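Jasmonate-induced oxygenase 2 (Arabidopsis thaliana, PDB 6LSV) oxidises the stress hormone jasmonate to 12-hydroxyjasmonate, using iron, 2-oxoglutarate and molecular oxygen. Local coordinates at residues A[73-78]-A[247-252]; A[251-256]-A[281-286]. All blocks are in the same frame, centred on the assembly; numbering follows the deposited sequence.

From the N terminus, the chain of this jelly-roll oxygenase passes the end of helix 63-74 and enters strand 77-81; interaction 1 closes a loop of 168 residues when 247-252 returns to this junction. Interaction 2 starts where interaction 1 ends, sharing Asp251 and Thr252, and closes a shorter loop of 24 residues at 281-286. The loops follow one another, neither nested nor crossed. Strand 245-248 lies between 253-255 and 284-286 in a small antiparallel sheet, so interaction 1 ties the end of helix 63-74 and the larger sheet to the middle strand of the small one, and interaction 2 spans the small sheet's two outer strands.

Interaction 1: residues A[73-78]-A[247-252]; sequences RGWGFF and VRKDDT
Phe77 and Val247 pack in the buried half of this contact, while Trp75, Gly74 and Lys249 form its solvent side. In the buried half the two side chains come from opposite directions: Val247 CG2 rests 3.6 Å from Phe77 CZ and equally near CE1, while CG1 lies over one face of the phenyl ring, offset toward its rim. Val282 packs against both residues and extends this apolar cluster, and Ile45 also touches Phe77.

Toward the surface, the aliphatic part of Lys249 crosses the indole of Trp75 at about a right angle. Lys249 CG makes a CH-pi contact over the face, 3.8 Å from the centroid of the Trp75 six-membered ring. The lysine leaves the backbone with CG anti to N (chi1 -177°) and then bends at chi2 (64°), a course that carries the chain across the indole to the end of helix 63-74. There NZ points at Gly74 O as a hydrogen-bond donor, though the modelled NZ to O distance of 2.5 Å is doubtfully short. Any cation-pi attraction between the ammonium and Trp75 is weak at best. Beyond Lys249 the chain turns back through Asp250 and Asp251, with Lys249 N bonded to Thr252 O at 3.0 Å. This two-residue beta-hairpin turn links minor-sheet strands 245-248 and 253-255, and Val247 and Lys249 before it meet the helix-to-strand junction of a jelly-roll, or double-stranded beta-helix, dioxygenase.

Interaction 2: residues A[251-256]-A[281-286]; sequences DTWITV and SVEHRV. With AKG (2-oxoglutaric acid), chain C.
Trp253 and His284, with CA atoms 8.4 Å apart, belong to outer strands that run parallel to each other, each antiparallel to the intervening strand 245-248, in the minor sheet of the double-stranded beta-helix. Across that middle strand, the contact is chiefly a cation-pi stack of Arg285 on Trp253. The guanidinium lies flat on the indole, its plane only 3° from that of the ring, with CZ 3.5 Å from the centroid of the five-membered ring. Arg285 is extended from CG to NE (chi2 179°), which lays its methylenes along the same face: CD sits 3.5 Å from the centroid of the six-membered ring, almost directly above it. NH1 and Trp253 NE1 come close as two donors, without a hydrogen bond. Gln246 OE1, on the middle strand, accepts a bond from Arg285 NE and so helps fix the rotation of the stacked group. Glu283 CG brushes Trp253 CH2, while its carboxylate pairs with Arg248. On the other side of strand 284-286, His284 completes the iron site with His227 and Asp229, and its CD2 lies 3.2 Å from O5, the keto oxygen of 2-oxoglutarate.

Interaction 1: residues A[73-78]-A[247-252]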
# COMPACT_ATOMS: atom_id res chain seq x y z
N ARG A 73 -15.57 0.94 -8.42
CA ARG A 73 -16.69 1.62 -7.78
C ARG A 73 -17.24 0.85 -6.59
O ARG A 73 -17.64 1.47 -5.59
CB ARG A 73 -17.80 1.87 -8.80
CG ARG A 73 -17.43 2.84 -9.91
CD ARG A 73 -18.46 2.81 -11.03
NE ARG A 73 -18.08 3.66 -12.15
CZ ARG A 73 -18.80 4.69 -12.59
NH1 ARG A 73 -19.94 5.00 -11.99
NH2 ARG A 73 -18.38 5.41 -13.62
N GLY A 74 -17.28 -0.47 -6.66
CA GLY A 74 -17.87 -1.27 -5.60
C GLY A 74 -16.87 -1.96 -4.70
O GLY A 74 -17.14 -2.18 -3.51
N TRP A 75 -15.70 -2.31 -5.24
CA TRP A 75 -14.66 -2.99 -4.48
C TRP A 75 -13.41 -2.15 -4.28
O TRP A 75 -12.74 -2.32 -3.26
CB TRP A 75 -14.27 -4.30 -5.17
CG TRP A 75 -15.43 -5.20 -5.36
CD1 TRP A 75 -16.36 -5.15 -6.36
CD2 TRP A 75 -15.81 -6.30 -4.52
NE1 TRP A 75 -17.29 -6.15 -6.19
CE2 TRP A 75 -16.98 -6.86 -5.07
CE3 TRP A 75 -15.28 -6.85 -3.35
CZ2 TRP A 75 -17.62 -7.96 -4.50
CZ3 TRP A 75 -15.91 -7.94 -2.78
CH2 TRP A 75 -17.07 -8.48 -3.36
N GLY A 76 -13.09 -1.27 -5.21
CA GLY A 76 -11.91 -0.44 -5.08
C GLY A 76 -10.60 -1.14 -5.32
O GLY A 76 -9.56 -0.68 -4.84
N PHE A 77 -10.61 -2.25 -6.06
CA PHE A 77 -9.38 -2.95 -6.41
C PHE A 77 -9.67 -3.91 -7.55
O PHE A 77 -10.81 -4.36 -7.73
CB PHE A 77 -8.80 -3.71 -5.21
CG PHE A 77 -9.60 -4.91 -4.79
CD1 PHE A 77 -10.70 -4.78 -3.95
CD2 PHE A 77 -9.26 -6.18 -5.23
CE1 PHE A 77 -11.44 -5.88 -3.56
CE2 PHE A 77 -10.00 -7.29 -4.85
CZ PHE A 77 -11.09 -7.14 -4.01
N PHE A 78 -8.64 -4.21 -8.33
CA PHE A 78 -8.72 -5.20 -9.40
C PHE A 78 -7.33 -5.78 -9.64
O PHE A 78 -6.32 -5.20 -9.23
CB PHE A 78 -9.32 -4.61 -10.69
CG PHE A 78 -8.56 -3.43 -11.24
CD1 PHE A 78 -8.59 -2.20 -10.61
CD2 PHE A 78 -7.84 -3.56 -12.42
CE1 PHE A 78 -7.89 -1.12 -11.12
CE2 PHE A 78 -7.15 -2.48 -12.94
CZ PHE A 78 -7.17 -1.26 -12.29
N VAL A 247 -9.26 -8.10 2.06
CA VAL A 247 -9.98 -6.88 1.74
C VAL A 247 -11.37 -6.97 2.35
O VAL A 247 -11.93 -8.06 2.51
CB VAL A 247 -10.06 -6.62 0.22
CG1 VAL A 247 -8.66 -6.66 -0.40
CG2 VAL A 247 -10.96 -7.64 -0.45
N ARG A 248 -11.93 -5.82 2.70
CA ARG A 248 -13.23 -5.77 3.36
C ARG A 248 -14.30 -5.29 2.39
O ARG A 248 -14.14 -4.25 1.75
CB ARG A 248 -13.20 -4.88 4.60
CG ARG A 248 -14.53 -4.83 5.33
CD ARG A 248 -14.83 -3.45 5.86
NE ARG A 248 -14.16 -3.22 7.13
CZ ARG A 248 -14.72 -2.58 8.16
NH1 ARG A 248 -15.95 -2.10 8.05
NH2 ARG A 248 -14.04 -2.41 9.29
N LYS A 249 -15.39 -6.06 2.29
CA LYS A 249 -16.57 -5.70 1.51
C LYS A 249 -17.78 -5.78 2.43
O LYS A 249 -18.26 -6.88 2.72
CB LYS A 249 -16.74 -6.61 0.31
CG LYS A 249 -17.91 -6.24 -0.58
CD LYS A 249 -17.72 -4.88 -1.23
CE LYS A 249 -18.91 -4.53 -2.12
NZ LYS A 249 -19.06 -3.05 -2.26
N ASP A 250 -18.28 -4.63 2.86
CA ASP A 250 -19.49 -4.53 3.69
C ASP A 250 -19.41 -5.46 4.90
O ASP A 250 -20.21 -6.39 5.07
CB ASP A 250 -20.74 -4.82 2.86
CG ASP A 250 -21.00 -3.74 1.81
OD1 ASP A 250 -20.69 -2.56 2.07
OD2 ASP A 250 -21.52 -4.09 0.73
N ASP A 251 -18.41 -5.20 5.75
CA ASP A 251 -18.20 -5.87 7.03
C ASP A 251 -17.80 -7.34 6.89
O ASP A 251 -17.93 -8.11 7.84
CB ASP A 251 -19.44 -5.77 7.93
CG ASP A 251 -19.75 -4.35 8.35
OD1 ASP A 251 -18.81 -3.52 8.40
OD2 ASP A 251 -20.93 -4.05 8.63
N THR A 252 -17.29 -7.75 5.73
CA THR A 252 -16.80 -9.11 5.53
C THR A 252 -15.33 -9.06 5.13
O THR A 252 -14.98 -8.36 4.17
CB THR A 252 -17.61 -9.85 4.47
OG1 THR A 252 -18.98 -9.96 4.89
CG2 THR A 252 -17.05 -11.25 4.24

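Interaction 2: residues A[251-256]-A[281-286]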
# COMPACT_ATOMS: atom_id res chain seq x y z
N ASP A 251 -18.41 -5.20 5.75
CA ASP A 251 -18.20 -5.87 7.03
C ASP A 251 -17.80 -7.34 6.89
O ASP A 251 -17.93 -8.11 7.84
CB ASP A 251 -19.44 -5.77 7.93
CG ASP A 251 -19.75 -4.35 8.35
OD1 ASP A 251 -18.81 -3.52 8.40
OD2 ASP A 251 -20.93 -4.05 8.63
N THR A 252 -17.29 -7.75 5.73
CA THR A 252 -16.80 -9.11 5.53
C THR A 252 -15.33 -9.06 5.13
O THR A 252 -14.98 -8.36 4.17
CB THR A 252 -17.61 -9.85 4.47
OG1 THR A 252 -18.98 -9.96 4.89
CG2 THR A 252 -17.05 -11.25 4.24
N TRP A 253 -14.49 -9.78 5.85
CA TRP A 253 -13.06 -9.83 5.55
C TRP A 253 -12.79 -11.04 4.66
O TRP A 253 -13.03 -12.18 5.06
CB TRP A 253 -12.23 -9.87 6.83
CG TRP A 253 -12.13 -8.52 7.49
CD1 TRP A 253 -12.77 -8.11 8.62
CD2 TRP A 253 -11.36 -7.41 7.03
NE1 TRP A 253 -12.44 -6.80 8.90
CE2 TRP A 253 -11.57 -6.35 7.94
CE3 TRP A 253 -10.50 -7.20 5.94
CZ2 TRP A 253 -10.96 -5.11 7.80
CZ3 TRP A 253 -9.90 -5.96 5.80
CH2 TRP A 253 -10.13 -4.93 6.72
N ILE A 254 -12.29 -10.78 3.46
CA ILE A 254 -12.14 -11.79 2.42
C ILE A 254 -10.66 -11.96 2.12
O ILE A 254 -9.97 -10.98 1.79
CB ILE A 254 -12.92 -11.41 1.15
CG1 ILE A 254 -14.39 -11.18 1.49
CG2 ILE A 254 -12.78 -12.49 0.09
CD1 ILE A 254 -15.09 -10.21 0.57
N THR A 255 -10.16 -13.19 2.21
CA THR A 255 -8.76 -13.47 1.94
C THR A 255 -8.53 -13.62 0.44
O THR A 255 -9.26 -14.35 -0.24
CB THR A 255 -8.32 -14.74 2.67
OG1 THR A 255 -8.70 -14.65 4.05
CG2 THR A 255 -6.81 -14.92 2.57
N VAL A 256 -7.51 -12.94 -0.07
CA VAL A 256 -7.25 -12.84 -1.50
C VAL A 256 -6.23 -13.91 -1.89
O VAL A 256 -5.12 -13.94 -1.35
CB VAL A 256 -6.74 -11.44 -1.87
CG1 VAL A 256 -6.14 -11.43 -3.27
CG2 VAL A 256 -7.87 -10.43 -1.76
N SER A 281 -11.77 3.76 -2.24
CA SER A 281 -10.50 3.18 -1.84
C SER A 281 -10.76 1.90 -1.05
O SER A 281 -11.58 1.88 -0.14
CB SER A 281 -9.68 4.17 -1.02
OG SER A 281 -10.33 4.52 0.19
N VAL A 282 -10.07 0.82 -1.43
CA VAL A 282 -10.25 -0.46 -0.76
C VAL A 282 -9.66 -0.40 0.64
O VAL A 282 -8.62 0.23 0.88
CB VAL A 282 -9.62 -1.60 -1.58
CG1 VAL A 282 -8.12 -1.36 -1.78
CG2 VAL A 282 -9.87 -2.94 -0.92
N GLU A 283 -10.34 -1.04 1.59
CA GLU A 283 -9.83 -1.23 2.94
C GLU A 283 -9.27 -2.64 3.06
O GLU A 283 -9.96 -3.61 2.76
CB GLU A 283 -10.94 -1.00 3.96
CG GLU A 283 -10.49 -1.10 5.41
CD GLU A 283 -11.62 -0.81 6.39
OE1 GLU A 283 -12.80 -0.82 5.96
OE2 GLU A 283 -11.33 -0.58 7.58
N HIS A 284 -8.01 -2.75 3.49
CA HIS A 284 -7.37 -4.05 3.56
C HIS A 284 -6.62 -4.20 4.88
O HIS A 284 -6.38 -3.23 5.60
CB HIS A 284 -6.44 -4.30 2.37
CG HIS A 284 -5.67 -3.09 1.95
ND1 HIS A 284 -6.24 -2.06 1.22
CD2 HIS A 284 -4.37 -2.74 2.13
CE1 HIS A 284 -5.32 -1.13 0.99
NE2 HIS A 284 -4.18 -1.52 1.53
N ARG A 285 -6.26 -5.44 5.17
CA ARG A 285 -5.50 -5.81 6.35
C ARG A 285 -4.76 -7.10 6.02
O ARG A 285 -5.10 -7.81 5.07
CB ARG A 285 -6.40 -5.99 7.57
CG ARG A 285 -7.20 -7.29 7.56
CD ARG A 285 -8.07 -7.44 8.79
NE ARG A 285 -8.66 -8.78 8.85
CZ ARG A 285 -9.54 -9.17 9.76
NH1 ARG A 285 -9.96 -8.33 10.70
NH2 ARG A 285 -10.02 -10.41 9.73
N VAL A 286 -3.74 -7.41 6.81
CA VAL A 286 -2.94 -8.62 6.62
C VAL A 286 -3.07 -9.48 7.86
O VAL A 286 -2.94 -8.98 8.99
CB VAL A 286 -1.47 -8.29 6.32
CG1 VAL A 286 -0.73 -9.55 5.88
CG2 VAL A 286 -1.36 -7.22 5.25
C1 AKG C . 0.24 -2.58 2.19
O1 AKG C . -0.26 -1.82 1.33
O2 AKG C . 1.23 -2.19 2.87
C2 AKG C . -0.38 -3.97 2.42
O5 AKG C . -1.50 -4.03 2.80
C3 AKG C . 0.41 -5.26 2.18
C4 AKG C . -0.53 -6.32 1.61
C5 AKG C . 0.06 -7.73 1.76
O3 AKG C . -0.22 -8.64 0.94
O4 AKG C . 0.84 -7.97 2.72